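Local coordinates for PAC2 family protein (Mycobacterium tuberculosis, PDB 2WAM) that is of unknown function but belongs to the PAC2 family and represents a duplicated gene family of actinobacteria, at residues R173-L178 with V261-G265. Numbering follows the deposited sequence.
Sequences RQTIGL and VAKTG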
loop_
_atom_site.group_PDB
_atom_site.type_symbol
_atom_site.label_atom_id
_atom_site.label_comp_id
_atom_site.label_asym_id
_atom_site.label_seq_id
_atom_site.Cartn_x
_atom_site.Cartn_y
_atom_site.Cartn_z
ATOM N N ARG A 173 -13.712 26.671 12.334
ATOM C CA ARG A 173 -14.142 27.980 11.852
ATOM C C ARG A 173 -13.018 29.022 11.882
ATOM O O ARG A 173 -13.158 30.124 11.348
ATOM C CB ARG A 173 -15.328 28.478 12.678
ATOM C CG ARG A 173 -14.940 28.923 14.076
ATOM C CD ARG A 173 -16.132 29.396 14.887
ATOM N NE ARG A 173 -15.778 29.631 16.289
ATOM C CZ ARG A 173 -15.143 30.718 16.711
ATOM N NH1 ARG A 173 -14.787 31.667 15.843
ATOM N NH2 ARG A 173 -14.858 30.861 17.992
ATOM N N GLN A 174 -11.904 28.656 12.499
ATOM C CA GLN A 174 -10.789 29.573 12.707
ATOM C C GLN A 174 -9.567 28.783 13.164
ATOM O O GLN A 174 -9.671 27.918 14.031
ATOM C CB GLN A 174 -11.157 30.609 13.761
ATOM C CG GLN A 174 -10.081 31.631 14.043
ATOM C CD GLN A 174 -10.526 32.658 15.078
ATOM O OE1 GLN A 174 -10.477 32.402 16.280
ATOM N NE2 GLN A 174 -10.950 33.830 14.612
ATOM N N THR A 175 -8.416 29.079 12.575
ATOM C CA THR A 175 -7.182 28.385 12.897
ATOM C C THR A 175 -6.155 29.365 13.441
ATOM O O THR A 175 -5.748 30.290 12.746
ATOM C CB THR A 175 -6.610 27.660 11.664
ATOM O OG1 THR A 175 -7.569 26.713 11.189
ATOM C CG2 THR A 175 -5.330 26.921 12.026
ATOM N N ILE A 176 -5.748 29.149 14.689
ATOM C CA ILE A 176 -4.834 30.046 15.394
ATOM C C ILE A 176 -3.473 29.385 15.617
ATOM O O ILE A 176 -3.385 28.363 16.291
ATOM C CB ILE A 176 -5.393 30.438 16.782
ATOM C CG1 ILE A 176 -6.831 30.926 16.677
ATOM C CG2 ILE A 176 -4.515 31.479 17.451
ATOM C CD1 ILE A 176 -7.393 31.411 17.976
ATOM N N GLY A 177 -2.416 29.987 15.073
ATOM C CA GLY A 177 -1.075 29.468 15.250
ATOM C C GLY A 177 -0.242 30.153 16.327
ATOM O O GLY A 177 -0.341 31.365 16.554
ATOM N N LEU A 178 0.601 29.368 16.988
ATOM C CA LEU A 178 1.492 29.916 17.995
ATOM C C LEU A 178 2.942 29.970 17.512
ATOM O O LEU A 178 3.418 29.058 16.832
ATOM C CB LEU A 178 1.400 29.109 19.285
ATOM C CG LEU A 178 0.002 28.913 19.868
ATOM C CD1 LEU A 178 0.098 28.420 21.320
ATOM C CD2 LEU A 178 -0.790 30.201 19.762
ATOM N N VAL A 261 -4.946 33.687 22.474
ATOM C CA VAL A 261 -5.844 32.643 21.979
ATOM C C VAL A 261 -7.218 32.831 22.601
ATOM O O VAL A 261 -8.228 32.706 21.926
ATOM C CB VAL A 261 -5.352 31.213 22.347
ATOM C CG1 VAL A 261 -6.342 30.148 21.881
ATOM C CG2 VAL A 261 -3.989 30.953 21.782
ATOM N N ALA A 262 -7.249 33.141 23.894
ATOM C CA ALA A 262 -8.516 33.331 24.595
ATOM C C ALA A 262 -9.371 34.465 24.005
ATOM O O ALA A 262 -10.550 34.255 23.746
ATOM C CB ALA A 262 -8.289 33.535 26.088
ATOM N N LYS A 263 -8.787 35.649 23.800
ATOM C CA LYS A 263 -9.512 36.762 23.170
ATOM C C LYS A 263 -10.011 36.408 21.764
ATOM O O LYS A 263 -11.191 36.539 21.459
ATOM C CB LYS A 263 -8.645 38.026 23.071
ATOM C CG LYS A 263 -8.109 38.536 24.387
ATOM C CD LYS A 263 -7.334 39.840 24.225
ATOM C CE LYS A 263 -6.618 40.195 25.530
ATOM N NZ LYS A 263 -6.054 41.569 25.525
ATOM N N THR A 264 -9.097 35.969 20.911
ATOM C CA THR A 264 -9.399 35.713 19.513
ATOM C C THR A 264 -10.387 34.572 19.343
ATOM O O THR A 264 -11.316 34.654 18.542
ATOM C CB THR A 264 -8.114 35.420 18.728
ATOM O OG1 THR A 264 -7.289 36.596 18.712
ATOM C CG2 THR A 264 -8.435 35.012 17.305
ATOM N N GLY A 265 -10.200 33.510 20.114
ATOM C CA GLY A 265 -11.026 32.324 19.969
ATOM C C GLY A 265 -12.322 32.339 20.754
ATOM O O GLY A 265 -13.169 31.446 20.583
#
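I176 and L178 meet the last turn of helix 251-265 with their methyl ends. CD1 of I176 is the middle of the contact: it lies 3.8 Å from CG2 of T264, the two side chains lying alongside and pointing opposite ways, and 4.2 Å from CG1 of V261. Its chain points from the strand toward the helix, extended at chi2 -176°, bringing CD1 close to the backbone of G265 as well. Farther along the strand, L178 crosses V261 at about a right angle, CD2 to CG2 at 3.9 Å. V67 and V69 of strand 67-73 and V235 and F237 of strand 234-242 close around this tight part. Segments 174-178 and 261-265 run nearly antiparallel (164°), so the strand's start faces the helix C-terminus. There buried Q174, extended as far as CD with its amide turned across the chain, has OE1 3.3 Å from O of T264, two acceptors that cannot bond; its NE2 is hydrogen-bonded to E233. Partly exposed R173 and T264 form the more open side, R173 bringing NH2 within 3.1 Å of O of G265, guanidinium edge first. Hydrocarbon contacts therefore join this helix to the central sheet, while the guanidinium, despite nearby R64, may complement the negative end of the helix dipole.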